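Putative uronate isomerase (Thermotoga maritima, PDB 4NAR) is of unproven function but belongs to the lactate racemase family, and so may act as a lactate racemase. Local coordinates at residues A[150-155]-A[223-228]; A[186-191]-A[291-296]; A[260-265]-A[416-421]. All blocks are in the same frame, centred on the assembly; numbering follows the deposited sequence.

The three contacts form a connected set, with centres 17 Å apart for interactions 1 and 2 and 12 Å for each of the other pairs. Interaction 1, where strand 144-150 ends inside the large mixed sheet, carries the bound sulfate and acetate, on His154 NE2 and Gly150 N. It meets interaction 3 through His260, whose NE2 lies 2.6 Å from Tyr225 O, a probable hydrogen bond, and through the salt bridge of Glu227 OE1 with Lys417 NZ (2.9 Å). Interactions 2 and 3 are tied by Arg294 NH1 and Asp421 OD2, 2.8 Å apart. Between interactions 1 and 2 the touch is mostly packing, with Glu155 O 3.6 Å from Ile188 CG1.

Interaction 1: A[150-155]-A[223-228]; sequences GTVPHE and MVYEEE. With SO4 (sulfate ion), chain C; ACT (acetate ion), chain E.
With CG beside its backbone N (chi1 -67°) and the chain bent at chi3 (-59°), the selenomethionine Met223 lays its CE methyl 4.1 Å from Gly150 CA. Tyr225, whose CG sits between its backbone N and carbonyl carbon, leans its phenol toward the same segment, so that OH comes 4.3 Å from Val152 CG2. Having no side chain, Gly150 makes room for both. The site is the end of a parallel strand pair, 144-150 with 217-227, in the mixed sheet of the lactate racemase-like fold. Gly150 pairs with Met223, and Thr151 N donates to Met223 O at 2.9 Å. The chains then part, and a water takes over the ladder: it donates to Thr151 O (2.7 Å) and accepts from Tyr225 N (2.9 Å), while lying over the centre of the Tyr225 ring. Thr151 OG1 is engaged by Asn222 and Ser160, and helix 241-259 packs on Thr151 and Val224. Segment 150-155 also meets two anions that are likely to be crystallisation additives. Gly150 N donates to acetate OXT at 3.2 Å, and Arg41 binds both ions. Lys164 also holds the sulfate, consistent with a pocket suited to anions. Beyond the sheet, Glu155 OE1 covers one face of the His154 imidazole; at the ring's edge NE2 gives sulfate O3 an almost straight bond of 2.8 Å, 177° at the hydrogen.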
loop_
_atom_site.group_PDB
_atom_site.type_symbol
_atom_site.label_atom_id
_atom_site.label_comp_id
_atom_site.label_asym_id
_atom_site.label_seq_id
_atom_site.Cartn_x
_atom_site.Cartn_y
_atom_site.Cartn_z
ATOM N N GLY A 150 -3.631 7.184 4.646
ATOM C CA GLY A 150 -3.107 8.146 3.694
ATOM C C GLY A 150 -3.417 7.763 2.260
ATOM O O GLY A 150 -3.396 6.561 1.900
ATOM N N THR A 151 -3.679 8.782 1.434
ATOM C CA THR A 151 -4.174 8.543 0.075
ATOM C C THR A 151 -3.192 8.976 -1.011
ATOM O O THR A 151 -2.747 10.136 -1.055
ATOM C CB THR A 151 -5.558 9.199 -0.167
ATOM O OG1 THR A 151 -6.540 8.593 0.693
ATOM C CG2 THR A 151 -5.986 9.048 -1.621
ATOM N N VAL A 152 -2.895 8.026 -1.897
ATOM C CA VAL A 152 -1.880 8.171 -2.927
ATOM C C VAL A 152 -2.259 7.172 -4.030
ATOM O O VAL A 152 -2.962 6.196 -3.763
ATOM C CB VAL A 152 -0.480 7.880 -2.299
ATOM C CG1 VAL A 152 0.402 7.017 -3.194
ATOM C CG2 VAL A 152 0.227 9.182 -1.922
ATOM N N PRO A 153 -1.847 7.423 -5.283
ATOM C CA PRO A 153 -2.235 6.451 -6.318
ATOM C C PRO A 153 -1.600 5.093 -6.036
ATOM O O PRO A 153 -0.444 5.052 -5.615
ATOM C CB PRO A 153 -1.649 7.040 -7.600
ATOM C CG PRO A 153 -1.415 8.491 -7.293
ATOM C CD PRO A 153 -1.083 8.555 -5.838
ATOM N N HIS A 154 -2.338 4.007 -6.262
ATOM C CA HIS A 154 -1.877 2.689 -5.853
ATOM C C HIS A 154 -2.124 1.630 -6.920
ATOM O O HIS A 154 -3.192 1.607 -7.563
ATOM C CB HIS A 154 -2.550 2.293 -4.541
ATOM C CG HIS A 154 -1.886 1.144 -3.834
ATOM N ND1 HIS A 154 -2.170 -0.175 -4.122
ATOM C CD2 HIS A 154 -0.975 1.125 -2.830
ATOM C CE1 HIS A 154 -1.456 -0.960 -3.327
ATOM N NE2 HIS A 154 -0.723 -0.197 -2.537
ATOM N N GLU A 155 -1.131 0.749 -7.076
ATOM C CA GLU A 155 -1.103 -0.251 -8.140
ATOM C C GLU A 155 -2.170 -1.352 -8.008
ATOM O O GLU A 155 -2.484 -2.021 -9.004
ATOM C CB GLU A 155 0.281 -0.916 -8.198
ATOM C CG GLU A 155 0.597 -1.788 -6.968
ATOM C CD GLU A 155 1.065 -0.960 -5.748
ATOM O OE1 GLU A 155 1.050 0.304 -5.810
ATOM O OE2 GLU A 155 1.462 -1.568 -4.719
HETATM N N MSE A 223 -5.230 11.333 5.325
HETATM C CA MSE A 223 -4.206 12.310 4.983
HETATM C C MSE A 223 -3.959 12.388 3.482
HETATM O O MSE A 223 -4.054 11.384 2.764
HETATM C CB MSE A 223 -2.887 11.921 5.645
HETATM C CG MSE A 223 -2.871 12.001 7.169
HETATM SE SE MSE A 223 -1.193 11.262 7.847
HETATM C CE MSE A 223 -1.292 9.456 7.136
ATOM N N VAL A 224 -3.615 13.583 3.011
ATOM C CA VAL A 224 -3.060 13.751 1.670
ATOM C C VAL A 224 -1.835 14.672 1.783
ATOM O O VAL A 224 -1.851 15.659 2.540
ATOM C CB VAL A 224 -4.103 14.317 0.672
ATOM C CG1 VAL A 224 -3.557 14.298 -0.746
ATOM C CG2 VAL A 224 -5.395 13.520 0.733
ATOM N N TYR A 225 -0.773 14.356 1.047
ATOM C CA TYR A 225 0.469 15.104 1.173
ATOM C C TYR A 225 1.307 15.015 -0.097
ATOM O O TYR A 225 1.101 14.148 -0.955
ATOM C CB TYR A 225 1.297 14.574 2.345
ATOM C CG TYR A 225 1.347 13.067 2.330
ATOM C CD1 TYR A 225 0.377 12.327 2.993
ATOM C CD2 TYR A 225 2.341 12.376 1.628
ATOM C CE1 TYR A 225 0.388 10.936 2.965
ATOM C CE2 TYR A 225 2.365 10.976 1.601
ATOM C CZ TYR A 225 1.381 10.266 2.269
ATOM O OH TYR A 225 1.372 8.884 2.264
ATOM N N GLU A 226 2.268 15.928 -0.197
ATOM C CA GLU A 226 3.300 15.841 -1.217
ATOM C C GLU A 226 4.602 15.400 -0.573
ATOM O O GLU A 226 4.813 15.599 0.631
ATOM C CB GLU A 226 3.507 17.189 -1.893
ATOM C CG GLU A 226 2.356 17.606 -2.764
ATOM C CD GLU A 226 2.241 19.111 -2.853
ATOM O OE1 GLU A 226 3.005 19.815 -2.143
ATOM O OE2 GLU A 226 1.384 19.588 -3.630
ATOM N N GLU A 227 5.469 14.801 -1.384
ATOM C CA GLU A 227 6.822 14.497 -0.952
ATOM C C GLU A 227 7.815 15.067 -1.956
ATOM O O GLU A 227 7.872 14.622 -3.108
ATOM C CB GLU A 227 7.030 12.991 -0.801
ATOM C CG GLU A 227 8.449 12.642 -0.407
ATOM C CD GLU A 227 8.550 11.271 0.229
ATOM O OE1 GLU A 227 7.515 10.551 0.254
ATOM O OE2 GLU A 227 9.662 10.926 0.707
ATOM N N GLU A 228 8.583 16.064 -1.529
ATOM C CA GLU A 228 9.629 16.610 -2.384
ATOM C C GLU A 228 10.993 16.195 -1.828
ATOM O O GLU A 228 11.632 15.258 -2.328
ATOM C CB GLU A 228 9.511 18.133 -2.472
ATOM C CG GLU A 228 8.244 18.616 -3.177
ATOM C CD GLU A 228 8.323 20.087 -3.580
ATOM O OE1 GLU A 228 7.625 20.910 -2.946
ATOM O OE2 GLU A 228 9.083 20.421 -4.528
HETATM S S SO4 C . 1.145 0.126 0.372
HETATM O O1 SO4 C . -0.153 0.819 0.516
HETATM O O2 SO4 C . 1.594 -0.355 1.692
HETATM O O3 SO4 C . 1.065 -1.028 -0.540
HETATM O O4 SO4 C . 2.104 1.104 -0.153
HETATM C C ACT E . -3.363 2.890 3.914
HETATM O O ACT E . -3.661 2.704 2.721
HETATM O OXT ACT E . -3.622 4.031 4.335
HETATM C CH3 ACT E . -2.740 1.807 4.754
HETATM O O HOH W 1 -0.854 11.662 0.101
#

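Interaction 2: A[186-191]-A[291-296]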
loop_
_atom_site.group_PDB
_atom_site.type_symbol
_atom_site.label_atom_id
_atom_site.label_comp_id
_atom_site.label_asym_id
_atom_site.label_seq_id
_atom_site.Cartn_x
_atom_site.Cartn_y
_atom_site.Cartn_z
HETATM N N MSE A 186 -7.594 -6.874 -14.131
HETATM C CA MSE A 186 -7.742 -5.579 -14.789
HETATM C C MSE A 186 -6.359 -5.033 -15.179
HETATM O O MSE A 186 -6.147 -4.584 -16.312
HETATM C CB MSE A 186 -8.498 -4.582 -13.895
HETATM C CG MSE A 186 -8.555 -3.167 -14.469
HETATM SE SE MSE A 186 -9.729 -1.883 -13.530
HETATM C CE MSE A 186 -11.463 -2.564 -14.157
ATOM N N GLY A 187 -5.421 -5.063 -14.237
ATOM C CA GLY A 187 -4.056 -4.696 -14.548
ATOM C C GLY A 187 -3.733 -3.243 -14.259
ATOM O O GLY A 187 -4.566 -2.358 -14.458
ATOM N N ILE A 188 -2.509 -3.015 -13.788
ATOM C CA ILE A 188 -2.029 -1.682 -13.426
ATOM C C ILE A 188 -2.344 -0.572 -14.439
ATOM O O ILE A 188 -2.930 0.457 -14.041
ATOM C CB ILE A 188 -0.514 -1.700 -13.083
ATOM C CG1 ILE A 188 -0.289 -2.472 -11.778
ATOM C CG2 ILE A 188 0.058 -0.277 -13.024
ATOM C CD1 ILE A 188 1.157 -2.698 -11.459
ATOM N N PRO A 189 -1.975 -0.768 -15.733
ATOM C CA PRO A 189 -2.200 0.336 -16.688
ATOM C C PRO A 189 -3.629 0.889 -16.654
ATOM O O PRO A 189 -3.784 2.108 -16.667
ATOM C CB PRO A 189 -1.895 -0.293 -18.057
ATOM C CG PRO A 189 -0.906 -1.404 -17.734
ATOM C CD PRO A 189 -1.354 -1.945 -16.387
ATOM N N LYS A 190 -4.646 0.027 -16.569
ATOM C CA LYS A 190 -6.028 0.509 -16.478
ATOM C C LYS A 190 -6.400 0.954 -15.058
ATOM O O LYS A 190 -7.141 1.928 -14.867
ATOM C CB LYS A 190 -7.006 -0.568 -16.940
ATOM C CG LYS A 190 -6.732 -1.087 -18.335
ATOM C CD LYS A 190 -7.901 -0.841 -19.273
ATOM C CE LYS A 190 -7.798 -1.729 -20.522
ATOM N NZ LYS A 190 -8.375 -1.059 -21.736
ATOM N N LEU A 191 -5.884 0.233 -14.064
ATOM C CA LEU A 191 -6.365 0.367 -12.688
ATOM C C LEU A 191 -5.773 1.550 -11.898
ATOM O O LEU A 191 -6.519 2.337 -11.285
ATOM C CB LEU A 191 -6.166 -0.954 -11.919
ATOM C CG LEU A 191 -6.842 -1.076 -10.544
ATOM C CD1 LEU A 191 -7.513 -2.445 -10.374
ATOM C CD2 LEU A 191 -5.838 -0.822 -9.415
ATOM N N LYS A 291 4.572 2.698 -11.073
ATOM C CA LYS A 291 4.268 4.113 -11.325
ATOM C C LYS A 291 4.599 4.553 -12.747
ATOM O O LYS A 291 4.247 5.665 -13.152
ATOM C CB LYS A 291 4.969 5.035 -10.321
ATOM C CG LYS A 291 4.527 4.827 -8.877
ATOM C CD LYS A 291 3.021 4.946 -8.741
ATOM C CE LYS A 291 2.638 5.659 -7.447
ATOM N NZ LYS A 291 2.936 4.909 -6.179
ATOM N N LEU A 292 5.246 3.670 -13.507
ATOM C CA LEU A 292 5.639 3.993 -14.872
ATOM C C LEU A 292 4.886 3.176 -15.932
ATOM O O LEU A 292 5.298 3.137 -17.093
ATOM C CB LEU A 292 7.155 3.814 -15.022
ATOM C CG LEU A 292 7.998 4.739 -14.115
ATOM C CD1 LEU A 292 9.494 4.389 -14.139
ATOM C CD2 LEU A 292 7.766 6.229 -14.466
ATOM N N GLN A 293 3.778 2.543 -15.549
ATOM C CA GLN A 293 3.109 1.587 -16.450
ATOM C C GLN A 293 1.845 2.056 -17.177
ATOM O O GLN A 293 1.233 1.269 -17.908
ATOM C CB GLN A 293 2.808 0.274 -15.721
ATOM C CG GLN A 293 4.042 -0.563 -15.426
ATOM C CD GLN A 293 3.691 -1.912 -14.815
ATOM O OE1 GLN A 293 2.677 -2.543 -15.179
ATOM N NE2 GLN A 293 4.521 -2.355 -13.862
ATOM N N ARG A 294 1.431 3.308 -16.979
ATOM C CA ARG A 294 0.422 3.870 -17.870
ATOM C C ARG A 294 0.873 3.747 -19.325
ATOM O O ARG A 294 2.082 3.805 -19.623
ATOM C CB ARG A 294 0.074 5.308 -17.496
ATOM C CG ARG A 294 -0.945 5.323 -16.371
ATOM C CD ARG A 294 -1.671 6.631 -16.232
ATOM N NE ARG A 294 -2.791 6.447 -15.318
ATOM C CZ ARG A 294 -3.425 7.431 -14.687
ATOM N NH1 ARG A 294 -3.057 8.695 -14.878
ATOM N NH2 ARG A 294 -4.425 7.143 -13.854
ATOM N N PRO A 295 -0.091 3.523 -20.234
ATOM C CA PRO A 295 0.304 3.259 -21.622
ATOM C C PRO A 295 1.010 4.471 -22.223
ATOM O O PRO A 295 0.559 5.614 -22.011
ATOM C CB PRO A 295 -1.030 2.991 -22.333
ATOM C CG PRO A 295 -2.087 3.558 -21.447
ATOM C CD PRO A 295 -1.553 3.463 -20.043
ATOM N N GLY A 296 2.114 4.220 -22.930
ATOM C CA GLY A 296 2.872 5.282 -23.567
ATOM C C GLY A 296 3.965 5.904 -22.703
ATOM O O GLY A 296 4.796 6.672 -23.219
HETATM O O HOH W 2 -4.475 3.871 -14.888
#
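A water bridges Pro189 O and Arg294 NE: it donates to Pro189 O at 2.6 Å and accepts from Arg294 NE at 3.1 Å, lying in the guanidinium plane at its edge. The other nitrogens of that group are taken as well, NH1 by the carboxylate of Asp421 and NH2 by Ile192 O, so the guanidinium is gripped at all three corners and its rotation is fixed. Across from the water, the Pro189 ring sits against the loop backbone, with CG 3.4 Å from Gln293 O, and its CB meets Pro295 CD at 4.3 Å. The segment 186-191 is a helix-to-helix junction: Gly187 ends helix 173-186 with a positive phi (94°) and at the same time is the N-cap residue of the short helix 188-191, where its O accepts from Leu191 N at 2.9 Å. This turn rests on the loop that follows helix 287-290, joining the racemase-family N-terminal region to the part of the chain that bears the five-stranded parallel sheet. Ile188 lies slantwise over the Gln293 chain, CG2 3.9 Å from Gln293 CB, and CD1 reaches along the amide to within 4.1 Å of Gln293 NE2. Beyond CG the Gln293 chain is extended (chi2 -175°), which carries NE2 to Asn355 O and Ser289 OG. With an alanine at Ile188, everything beyond CB would be missing, which would probably open a gap beside the Gln293 chain and leave its amide less firmly backed. Ile188 also packs against Glu155.

Interaction 3: A[260-265]-A[416-421]; sequences HVKYID and GKYLYD
Lys262 bonds to the partner strand through both of its backbone polar atoms: N donates to Leu419 O at 2.7 Å, and O accepts from Asp421 N, also at 2.7 Å. The ladder continues at either end, with Leu419 N donating to His260 O (2.9 Å) and Ile264 N to Asp421 O (2.8 Å). Together these bonds make a two-stranded parallel sheet, 261-264 beside 419-422; residues 261-264 and 419-421 run at 30° to each other. It brings the end of the modelled chain alongside the strand that follows helix 241-259. The register is Val261 with Leu419, Lys262 with Tyr420 and Tyr263 with Asp421, and CA-H...O contacts fill in between the bonds. On one face Lys262 lies among two tyrosines. Its chain bends at chi2 (-61°), which turns the terminal part over the face of Tyr418: CE rests on the ring, and NZ stands 4.8 Å from its centroid in a cation-pi contact. Lower down, CB covers a face of Tyr420, 3.7 Å from that ring's centroid, a CH-pi contact. Tyr418 OH is hydrogen-bonded to Glu227 O. On the opposite face Val261, Leu419, Tyr263 and Asp421 meet. Asp421, its carboxylate already engaged by Arg294, lies alongside the Tyr263 ring, its carboxylate plane only 11° from the ring plane and its CB 3.8 Å from Tyr263 CE2. Val261 CG1 sits above a face of the Tyr263 ring, near its rim. Where the strand leaves the helix, His260 is held through ND1, hydrogen-bonded with Ser256 OG, and NE2, hydrogen-bonded with Tyr225 O. At the other end of strand 261-264 Ile264 crosses Tyr420 at about a right angle, and its CG2 meets the ring edge 4.0 Å from CD2 of Tyr420.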
loop_
_atom_site.group_PDB
_atom_site.type_symbol
_atom_site.label_atom_id
_atom_site.label_comp_id
_atom_site.label_asym_id
_atom_site.label_seq_id
_atom_site.Cartn_x
_atom_site.Cartn_y
_atom_site.Cartn_z
ATOM N N HIS A 260 -0.651 14.166 -7.447
ATOM C CA HIS A 260 0.272 13.027 -7.513
ATOM C C HIS A 260 0.546 12.465 -8.916
ATOM O O HIS A 260 1.176 11.414 -9.064
ATOM C CB HIS A 260 -0.188 11.923 -6.559
ATOM C CG HIS A 260 -0.200 12.334 -5.121
ATOM N ND1 HIS A 260 -1.118 11.848 -4.212
ATOM C CD2 HIS A 260 0.608 13.171 -4.423
ATOM C CE1 HIS A 260 -0.876 12.363 -3.021
ATOM N NE2 HIS A 260 0.169 13.171 -3.123
ATOM N N VAL A 261 0.091 13.167 -9.948
ATOM C CA VAL A 261 0.407 12.755 -11.311
ATOM C C VAL A 261 1.421 13.696 -11.991
ATOM O O VAL A 261 1.172 14.895 -12.132
ATOM C CB VAL A 261 -0.865 12.585 -12.176
ATOM C CG1 VAL A 261 -0.496 12.168 -13.613
ATOM C CG2 VAL A 261 -1.792 11.556 -11.554
ATOM N N LYS A 262 2.569 13.134 -12.383
ATOM C CA LYS A 262 3.569 13.832 -13.187
ATOM C C LYS A 262 3.324 13.591 -14.673
ATOM O O LYS A 262 3.068 12.459 -15.106
ATOM C CB LYS A 262 4.984 13.352 -12.839
ATOM C CG LYS A 262 5.452 13.661 -11.407
ATOM C CD LYS A 262 5.476 15.160 -11.131
ATOM C CE LYS A 262 6.278 15.475 -9.869
ATOM N NZ LYS A 262 6.151 16.926 -9.501
ATOM N N TYR A 263 3.415 14.652 -15.466
ATOM C CA TYR A 263 3.200 14.517 -16.904
ATOM C C TYR A 263 4.493 14.675 -17.681
ATOM O O TYR A 263 5.341 15.498 -17.328
ATOM C CB TYR A 263 2.139 15.502 -17.408
ATOM C CG TYR A 263 0.765 15.225 -16.847
ATOM C CD1 TYR A 263 0.339 15.835 -15.670
ATOM C CD2 TYR A 263 -0.101 14.334 -17.479
ATOM C CE1 TYR A 263 -0.924 15.573 -15.141
ATOM C CE2 TYR A 263 -1.365 14.061 -16.956
ATOM C CZ TYR A 263 -1.769 14.684 -15.786
ATOM O OH TYR A 263 -3.020 14.429 -15.261
ATOM N N ILE A 264 4.645 13.856 -18.720
ATOM C CA ILE A 264 5.755 13.975 -19.657
ATOM C C ILE A 264 5.191 13.915 -21.067
ATOM O O ILE A 264 4.055 13.492 -21.265
ATOM C CB ILE A 264 6.797 12.859 -19.466
ATOM C CG1 ILE A 264 6.191 11.500 -19.825
ATOM C CG2 ILE A 264 7.341 12.888 -18.048
ATOM C CD1 ILE A 264 7.169 10.340 -19.755
ATOM N N ASP A 265 5.978 14.330 -22.050
ATOM C CA ASP A 265 5.460 14.429 -23.416
ATOM C C ASP A 265 6.029 13.375 -24.376
ATOM O O ASP A 265 5.436 13.094 -25.428
ATOM C CB ASP A 265 5.674 15.844 -23.960
ATOM C CG ASP A 265 6.797 16.568 -23.249
ATOM O OD1 ASP A 265 7.974 16.190 -23.458
ATOM O OD2 ASP A 265 6.498 17.504 -22.474
ATOM N N GLY A 416 9.174 5.882 -6.985
ATOM C CA GLY A 416 8.013 5.063 -6.698
ATOM C C GLY A 416 6.866 5.806 -6.038
ATOM O O GLY A 416 5.907 5.181 -5.586
ATOM N N LYS A 417 6.960 7.133 -5.972
ATOM C CA LYS A 417 5.939 7.933 -5.301
ATOM C C LYS A 417 4.880 8.446 -6.280
ATOM O O LYS A 417 3.703 8.117 -6.156
ATOM C CB LYS A 417 6.574 9.095 -4.522
ATOM C CG LYS A 417 7.519 8.665 -3.372
ATOM C CD LYS A 417 6.791 7.789 -2.356
ATOM C CE LYS A 417 7.771 7.077 -1.424
ATOM N NZ LYS A 417 8.491 7.963 -0.470
ATOM N N TYR A 418 5.313 9.234 -7.263
ATOM C CA TYR A 418 4.406 9.864 -8.232
ATOM C C TYR A 418 3.996 8.967 -9.395
ATOM O O TYR A 418 4.807 8.176 -9.881
ATOM C CB TYR A 418 5.039 11.148 -8.777
ATOM C CG TYR A 418 5.084 12.206 -7.720
ATOM C CD1 TYR A 418 6.074 12.189 -6.751
ATOM C CD2 TYR A 418 4.099 13.190 -7.640
ATOM C CE1 TYR A 418 6.110 13.140 -5.745
ATOM C CE2 TYR A 418 4.124 14.154 -6.634
ATOM C CZ TYR A 418 5.137 14.120 -5.687
ATOM O OH TYR A 418 5.182 15.056 -4.675
ATOM N N LEU A 419 2.739 9.107 -9.829
ATOM C CA LEU A 419 2.219 8.428 -11.020
ATOM C C LEU A 419 2.617 9.247 -12.248
ATOM O O LEU A 419 2.400 10.466 -12.289
ATOM C CB LEU A 419 0.696 8.369 -10.970
ATOM C CG LEU A 419 -0.085 7.152 -11.462
ATOM C CD1 LEU A 419 -1.464 7.606 -11.967
ATOM C CD2 LEU A 419 0.661 6.340 -12.508
ATOM N N TYR A 420 3.201 8.593 -13.245
ATOM C CA TYR A 420 3.558 9.282 -14.479
ATOM C C TYR A 420 2.501 9.101 -15.569
ATOM O O TYR A 420 1.901 8.025 -15.696
ATOM C CB TYR A 420 4.948 8.846 -14.948
ATOM C CG TYR A 420 6.019 9.596 -14.204
ATOM C CD1 TYR A 420 6.388 9.229 -12.910
ATOM C CD2 TYR A 420 6.626 10.705 -14.769
ATOM C CE1 TYR A 420 7.354 9.935 -12.214
ATOM C CE2 TYR A 420 7.594 11.413 -14.086
ATOM C CZ TYR A 420 7.952 11.034 -12.810
ATOM O OH TYR A 420 8.913 11.758 -12.140
ATOM N N ASP A 421 2.241 10.167 -16.325
ATOM C CA ASP A 421 1.330 10.082 -17.462
ATOM C C ASP A 421 1.861 10.901 -18.649
ATOM O O ASP A 421 2.704 11.790 -18.474
ATOM C CB ASP A 421 -0.085 10.517 -17.072
ATOM C CG ASP A 421 -1.168 9.751 -17.843
ATOM O OD1 ASP A 421 -0.833 9.136 -18.895
ATOM O OD2 ASP A 421 -2.351 9.758 -17.401
#